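Local coordinates for uncharacterized protein (Chondromyces crocatus, PDB 6I86) that is of unknown function but probably takes part in making crocagin, a ribosomally synthesised and post-translationally modified peptide, at residues C25-P30 with H49-L54; A31-N36 with D40-L45; A97-T100 with T104-R107. All coordinates share one frame; numbering follows the deposited sequence.

How the contacts relate
The three contacts lie around one antiparallel sheet, formed by strands 51-55, 17-22, 94-99 and 107-111 in that order, and illustrate how a chain can leave a sheet and return to it. Contact 1 brings the exit from strand 17-22 near the entry to strand 51-55; contact 2, about 9 Å away between centres, lies within that excursion and joins helices 30-34 and 38-47. The two touch, Leu45 packing on Leu51 and Trp33 NE1 bonding to Ile27 O. Contact 3 comes later in sequence at the sheet's other border, its centre about 9 Å from contact 1 and 14 Å from contact 2. Asn28 hydrogen-bonds Asn106, linking the loop before helix 30-34 to the turn before strand 107-111.

Contact 1. Residues C25-P30 with H49-L54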
# COMPACT_ATOMS: atom_id res chain seq x y z
N CYS A 25 -12.55 -6.76 -2.61
CA CYS A 25 -11.71 -7.80 -3.19
C CYS A 25 -11.82 -9.08 -2.37
O CYS A 25 -12.01 -9.05 -1.15
CB CYS A 25 -10.26 -7.34 -3.26
SG CYS A 25 -9.14 -8.49 -4.09
N SER A 26 -11.71 -10.22 -3.07
CA SER A 26 -11.86 -11.52 -2.41
C SER A 26 -10.86 -11.71 -1.28
O SER A 26 -11.15 -12.41 -0.31
CB SER A 26 -11.70 -12.64 -3.44
OG SER A 26 -10.41 -12.62 -4.02
N ILE A 27 -9.69 -11.07 -1.38
CA ILE A 27 -8.67 -11.21 -0.34
C ILE A 27 -9.13 -10.64 0.99
O ILE A 27 -8.56 -10.98 2.04
CB ILE A 27 -7.37 -10.53 -0.81
CG1 ILE A 27 -6.18 -10.96 0.06
CG2 ILE A 27 -7.52 -9.02 -0.82
CD1 ILE A 27 -4.83 -10.57 -0.51
N ASN A 28 -10.16 -9.80 1.00
CA ASN A 28 -10.67 -9.19 2.22
C ASN A 28 -11.73 -10.05 2.90
O ASN A 28 -12.53 -9.53 3.69
CB ASN A 28 -11.24 -7.80 1.92
CG ASN A 28 -11.19 -6.88 3.13
OD1 ASN A 28 -10.38 -7.06 4.04
ND2 ASN A 28 -12.07 -5.88 3.15
N SER A 29 -11.76 -11.35 2.62
CA SER A 29 -12.70 -12.28 3.23
C SER A 29 -11.95 -13.49 3.77
O SER A 29 -10.89 -13.84 3.25
CB SER A 29 -13.77 -12.73 2.23
OG SER A 29 -14.63 -11.66 1.87
N PRO A 30 -12.48 -14.13 4.81
CA PRO A 30 -11.76 -15.28 5.39
C PRO A 30 -11.66 -16.47 4.46
O PRO A 30 -10.69 -17.24 4.56
CB PRO A 30 -12.60 -15.62 6.64
CG PRO A 30 -13.35 -14.37 6.96
CD PRO A 30 -13.63 -13.72 5.63
N HIS A 49 -4.21 -6.69 -11.46
CA HIS A 49 -4.30 -5.30 -11.01
C HIS A 49 -5.42 -5.08 -10.00
O HIS A 49 -5.95 -3.97 -9.89
CB HIS A 49 -4.46 -4.34 -12.20
CG HIS A 49 -3.61 -4.69 -13.38
ND1 HIS A 49 -2.23 -4.64 -13.34
CD2 HIS A 49 -3.93 -5.11 -14.62
CE1 HIS A 49 -1.75 -5.01 -14.51
NE2 HIS A 49 -2.76 -5.31 -15.31
N GLU A 50 -5.80 -6.12 -9.27
CA GLU A 50 -6.74 -5.98 -8.17
C GLU A 50 -6.06 -5.66 -6.84
O GLU A 50 -6.73 -5.22 -5.90
CB GLU A 50 -7.60 -7.24 -8.01
CG GLU A 50 -8.59 -7.48 -9.13
CD GLU A 50 -9.55 -8.61 -8.81
OE1 GLU A 50 -10.08 -8.62 -7.67
OE2 GLU A 50 -9.78 -9.47 -9.67
N LEU A 51 -4.75 -5.88 -6.74
CA LEU A 51 -4.01 -5.49 -5.55
C LEU A 51 -2.64 -4.96 -5.94
O LEU A 51 -2.10 -5.29 -7.00
CB LEU A 51 -3.87 -6.66 -4.54
CG LEU A 51 -2.91 -7.85 -4.67
CD1 LEU A 51 -1.46 -7.49 -4.34
CD2 LEU A 51 -3.38 -8.97 -3.77
N VAL A 52 -2.09 -4.13 -5.06
CA VAL A 52 -0.73 -3.60 -5.18
C VAL A 52 0.08 -4.15 -4.01
O VAL A 52 -0.41 -4.20 -2.88
CB VAL A 52 -0.72 -2.06 -5.20
CG1 VAL A 52 0.68 -1.51 -4.96
CG2 VAL A 52 -1.28 -1.54 -6.52
N LEU A 53 1.31 -4.58 -4.29
CA LEU A 53 2.13 -5.32 -3.33
C LEU A 53 3.31 -4.46 -2.91
O LEU A 53 4.09 -4.00 -3.75
CB LEU A 53 2.59 -6.64 -3.94
CG LEU A 53 3.25 -7.71 -3.06
CD1 LEU A 53 2.98 -9.09 -3.63
CD2 LEU A 53 4.75 -7.48 -2.93
N LEU A 54 3.45 -4.25 -1.59
CA LEU A 54 4.56 -3.50 -1.00
C LEU A 54 5.45 -4.48 -0.23
O LEU A 54 5.09 -4.91 0.86
CB LEU A 54 4.05 -2.40 -0.09
CG LEU A 54 3.51 -1.12 -0.73
CD1 LEU A 54 2.59 -0.40 0.22
CD2 LEU A 54 4.67 -0.23 -1.12
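Glu50 and Leu51 reach across to Cys25 and Ile27, one pair a thiol beside a carboxylate and the other wholly aliphatic. The residue before them, His49, prepares this approach from the backbone: with positive phi, it is the C-prime residue of a Schellman motif that ends helix 38-47. The motif's two backbone bonds run from Glu50 N to Leu45 O and from His49 N to Lys46 O, and they turn the chain out of the helix just before it becomes a strand.

Glu50 comes next. Its CG stands beside the backbone N, chi1 -69°, and from there the chain runs extended, carrying the carboxylate out to the thiol of Cys25. Glu50 OE1 lies 3.7 Å from Cys25 SG, a contact of van der Waals length. The CB of Cys25 points toward residues 49-54, although the two backbones remain well apart, with 7.3 Å between Cys25 CA and Glu50 CA.

In the fold, this is where a loop leaving strand 17-22 passes the start of strand 51-55, an outermost strand of the four-stranded antiparallel sheet; the two helices occupy most of the chain in between. The loop itself is turned tightly by a short 3-10 segment, in which Asn28 N bonds to Cys25 O at 2.9 Å.

Leu51 then supplies the aliphatic half. Its chi1 of 77° sends the branch toward Ile27, where Leu51 CD2 meets Ile27 CD1 at 3.9 Å. The two side chains cross at about a right angle, end methyl against end methyl. Leu45 of helix 38-47 touches both of them, as well as Cys25 and Glu50. Beyond Leu51, Val52 and Leu54 are backbone-bonded to Phe20 and Ile18 of strand 17-22.

Contact 2. Residues A31-N36 with D40-L45; sequences AFWSTN and DRIWRL
Two short helices joined by a loop are held here by Arg41 of helix 38-47, whose guanidinium reaches back to Phe32 in the first helix and Asn36 in the linker. Its two terminal nitrogens grip one atom end-on: Arg41 NH1 lies 2.6 Å and Arg41 NH2 2.8 Å from Phe32 O, both bonds near the guanidinium plane. Arg41 NH2 also bonds to Asn36 O at 2.9 Å, almost straight (166°) but approaching from above that carbonyl's plane. The chi3 bend, -80°, folds the group over the Phe32 ring, so that Arg41 CZ is 4.5 Å from the ring centroid, a cation-pi contact with NH1 above the centre of the face. Thr35 CG2 covers one face of the guanidinium. A leucine in place of Arg41 would take away these donors and is likely to leave the Phe32 and Asn36 carbonyls without mates and the linker less firmly held.

Leu45 CD1 packs on Phe32 CE2 at 3.6 Å. Ile42 CD1 meets Trp33 CH2, also at 3.6 Å, while the indole NE1 is bonded to Ile27 O. What results is a weakly bonded helical turn and short linker, pinned by an arginine bound to main-chain carbonyls, its cation over an aromatic face.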
# COMPACT_ATOMS: atom_id res chain seq x y z
N ALA A 31 -12.61 -16.65 3.54
CA ALA A 31 -12.56 -17.80 2.63
C ALA A 31 -11.32 -17.77 1.75
O ALA A 31 -10.84 -18.82 1.32
CB ALA A 31 -13.82 -17.84 1.77
N PHE A 32 -10.79 -16.57 1.47
CA PHE A 32 -9.57 -16.47 0.68
C PHE A 32 -8.40 -17.15 1.38
O PHE A 32 -7.62 -17.86 0.74
CB PHE A 32 -9.25 -14.99 0.42
CG PHE A 32 -8.05 -14.77 -0.46
CD1 PHE A 32 -6.77 -14.79 0.06
CD2 PHE A 32 -8.21 -14.50 -1.81
CE1 PHE A 32 -5.66 -14.58 -0.75
CE2 PHE A 32 -7.11 -14.28 -2.63
CZ PHE A 32 -5.84 -14.32 -2.09
N TRP A 33 -8.28 -16.96 2.69
CA TRP A 33 -7.10 -17.40 3.42
C TRP A 33 -7.25 -18.78 4.04
O TRP A 33 -6.24 -19.40 4.39
CB TRP A 33 -6.76 -16.39 4.52
CG TRP A 33 -6.46 -15.03 3.96
CD1 TRP A 33 -7.35 -14.04 3.67
CD2 TRP A 33 -5.17 -14.52 3.62
NE1 TRP A 33 -6.70 -12.94 3.17
CE2 TRP A 33 -5.35 -13.21 3.13
CE3 TRP A 33 -3.87 -15.03 3.68
CZ2 TRP A 33 -4.29 -12.41 2.71
CZ3 TRP A 33 -2.82 -14.24 3.26
CH2 TRP A 33 -3.04 -12.94 2.78
N SER A 34 -8.48 -19.29 4.16
CA SER A 34 -8.69 -20.59 4.78
C SER A 34 -8.30 -21.75 3.87
O SER A 34 -8.05 -22.85 4.37
CB SER A 34 -10.16 -20.74 5.20
OG SER A 34 -11.01 -20.80 4.07
N THR A 35 -8.25 -21.54 2.56
CA THR A 35 -7.86 -22.58 1.62
C THR A 35 -6.41 -22.38 1.17
O THR A 35 -5.80 -21.33 1.40
CB THR A 35 -8.80 -22.62 0.41
OG1 THR A 35 -8.36 -23.63 -0.50
CG2 THR A 35 -8.83 -21.29 -0.30
N ASN A 36 -5.86 -23.40 0.52
CA ASN A 36 -4.43 -23.50 0.27
C ASN A 36 -3.99 -22.61 -0.88
O ASN A 36 -4.80 -22.10 -1.66
CB ASN A 36 -4.04 -24.95 -0.00
CG ASN A 36 -4.74 -25.52 -1.22
OD1 ASN A 36 -5.95 -25.74 -1.20
ND2 ASN A 36 -3.99 -25.77 -2.28
N ASP A 40 -0.21 -18.07 -4.10
CA ASP A 40 -0.39 -18.04 -5.55
C ASP A 40 -1.57 -17.14 -5.92
O ASP A 40 -1.53 -16.45 -6.95
CB ASP A 40 -0.61 -19.45 -6.10
CG ASP A 40 0.65 -20.29 -6.05
OD1 ASP A 40 0.53 -21.53 -5.98
OD2 ASP A 40 1.75 -19.71 -6.08
N ARG A 41 -2.62 -17.15 -5.11
CA ARG A 41 -3.80 -16.36 -5.43
C ARG A 41 -3.58 -14.88 -5.15
O ARG A 41 -4.23 -14.03 -5.77
CB ARG A 41 -5.01 -16.89 -4.66
CG ARG A 41 -5.50 -18.23 -5.20
CD ARG A 41 -6.70 -18.77 -4.43
NE ARG A 41 -6.30 -19.42 -3.19
CZ ARG A 41 -6.56 -18.95 -1.98
NH1 ARG A 41 -7.24 -17.82 -1.84
NH2 ARG A 41 -6.16 -19.61 -0.91
N ILE A 42 -2.66 -14.54 -4.24
CA ILE A 42 -2.25 -13.15 -4.08
C ILE A 42 -1.57 -12.66 -5.36
O ILE A 42 -1.86 -11.56 -5.86
CB ILE A 42 -1.32 -12.99 -2.86
CG1 ILE A 42 -2.07 -13.32 -1.57
CG2 ILE A 42 -0.75 -11.58 -2.81
CD1 ILE A 42 -1.23 -13.12 -0.33
N TRP A 43 -0.66 -13.47 -5.91
CA TRP A 43 0.06 -13.07 -7.11
C TRP A 43 -0.87 -12.93 -8.30
O TRP A 43 -0.66 -12.07 -9.17
CB TRP A 43 1.17 -14.06 -7.42
CG TRP A 43 2.22 -13.51 -8.33
CD1 TRP A 43 2.40 -13.80 -9.65
CD2 TRP A 43 3.22 -12.55 -8.00
NE1 TRP A 43 3.46 -13.09 -10.16
CE2 TRP A 43 3.98 -12.31 -9.16
CE3 TRP A 43 3.56 -11.87 -6.82
CZ2 TRP A 43 5.05 -11.42 -9.18
CZ3 TRP A 43 4.62 -10.99 -6.85
CH2 TRP A 43 5.36 -10.77 -8.02
N ARG A 44 -1.91 -13.77 -8.37
CA ARG A 44 -2.88 -13.64 -9.46
C ARG A 44 -3.68 -12.35 -9.33
O ARG A 44 -3.98 -11.71 -10.34
CB ARG A 44 -3.81 -14.85 -9.47
CG ARG A 44 -3.13 -16.13 -9.89
CD ARG A 44 -4.10 -17.02 -10.62
NE ARG A 44 -5.15 -17.54 -9.75
CZ ARG A 44 -5.01 -18.60 -8.96
NH1 ARG A 44 -3.85 -19.25 -8.93
NH2 ARG A 44 -6.02 -19.01 -8.21
N LEU A 45 -4.04 -11.97 -8.11
CA LEU A 45 -4.70 -10.69 -7.90
C LEU A 45 -3.78 -9.53 -8.30
O LEU A 45 -4.24 -8.54 -8.87
CB LEU A 45 -5.14 -10.55 -6.45
CG LEU A 45 -6.34 -11.38 -6.00
CD1 LEU A 45 -6.58 -11.23 -4.51
CD2 LEU A 45 -7.59 -10.99 -6.79

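Contact 3. Residues A97-T100 with T104-R107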
# COMPACT_ATOMS: atom_id res chain seq x y z
N ALA A 97 -5.96 -2.04 3.40
CA ALA A 97 -4.64 -2.66 3.46
C ALA A 97 -4.64 -3.81 4.45
O ALA A 97 -5.34 -3.78 5.47
CB ALA A 97 -3.56 -1.64 3.84
N CYS A 98 -3.83 -4.82 4.15
CA CYS A 98 -3.56 -5.91 5.07
C CYS A 98 -2.10 -6.32 4.90
O CYS A 98 -1.36 -5.72 4.11
CB CYS A 98 -4.52 -7.08 4.85
SG CYS A 98 -4.00 -8.27 3.60
N THR A 99 -1.68 -7.33 5.65
CA THR A 99 -0.37 -7.95 5.49
C THR A 99 -0.56 -9.46 5.46
O THR A 99 -1.61 -9.99 5.81
CB THR A 99 0.60 -7.56 6.62
OG1 THR A 99 0.28 -8.31 7.80
CG2 THR A 99 0.52 -6.07 6.93
N THR A 100 0.49 -10.17 5.03
CA THR A 100 0.46 -11.62 5.13
C THR A 100 0.58 -12.09 6.58
O THR A 100 0.33 -13.27 6.85
CB THR A 100 1.57 -12.25 4.28
OG1 THR A 100 2.82 -11.62 4.58
CG2 THR A 100 1.26 -12.08 2.80
N THR A 104 -6.64 -10.28 8.31
CA THR A 104 -7.91 -9.65 8.69
C THR A 104 -7.75 -8.19 9.08
O THR A 104 -8.67 -7.62 9.68
CB THR A 104 -8.55 -10.42 9.84
OG1 THR A 104 -7.74 -10.28 11.02
CG2 THR A 104 -8.69 -11.89 9.50
N LEU A 105 -6.60 -7.57 8.76
CA LEU A 105 -6.34 -6.21 9.22
C LEU A 105 -7.43 -5.25 8.76
O LEU A 105 -7.99 -4.50 9.56
CB LEU A 105 -4.97 -5.75 8.73
CG LEU A 105 -4.28 -4.69 9.60
CD1 LEU A 105 -4.04 -5.22 11.00
CD2 LEU A 105 -2.98 -4.22 8.97
N ASN A 106 -7.75 -5.27 7.46
CA ASN A 106 -8.84 -4.47 6.90
C ASN A 106 -8.67 -3.00 7.27
O ASN A 106 -9.61 -2.32 7.71
CB ASN A 106 -10.20 -5.01 7.35
CG ASN A 106 -11.36 -4.34 6.64
OD1 ASN A 106 -11.25 -3.97 5.47
ND2 ASN A 106 -12.47 -4.18 7.35
N ARG A 107 -7.45 -2.50 7.10
CA ARG A 107 -7.11 -1.15 7.50
C ARG A 107 -7.54 -0.17 6.42
O ARG A 107 -7.01 -0.20 5.30
CB ARG A 107 -5.61 -1.04 7.76
CG ARG A 107 -5.15 0.36 8.14
CD ARG A 107 -5.46 0.66 9.60
NE ARG A 107 -4.96 -0.38 10.50
CZ ARG A 107 -3.73 -0.42 11.00
NH1 ARG A 107 -2.86 0.53 10.69
NH2 ARG A 107 -3.37 -1.40 11.80
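Leu105 turns its CB toward the strand and sets it against the backbone of Ala97 and Cys98, while Arg107 stands beside Ala97. The CB of Leu105 is 3.8 Å from Ala97 O and 3.9 Å from Cys98 CA, nearer to main chain than to side chain. Cys98 is approached at its root, CB to Leu105 CB 4.1 Å; its thiol leads off to the other side of the strand, where Leu19 and Phe21 of strand 17-22 touch this cysteine. Leu105 and Thr99, by contrast, both turn to strand 4-14, where Leu12 touches each.

The segments flank the short turn linking strands 94-99 and 107-111, which are neighbours at one border of the four-stranded antiparallel sheet. Ala97 and Arg107 make a hydrogen-bonded pair: Ala97 N to Arg107 O at 2.8 Å, and Arg107 N to Ala97 O at 3.0 Å, the latter lying in the carbonyl plane. Just before it, Asn106 has positive phi, which turns the loop into the strand.

Because the pair is in register, both side chains lie on the same face, and Ile10 touches each. CG of Arg107 is anti to the backbone N (chi1 178°), and bends at chi2 and chi3 then carry the guanidinium away from Ala97 to strand 4-14, where its NH1 bonds to Ile11 O.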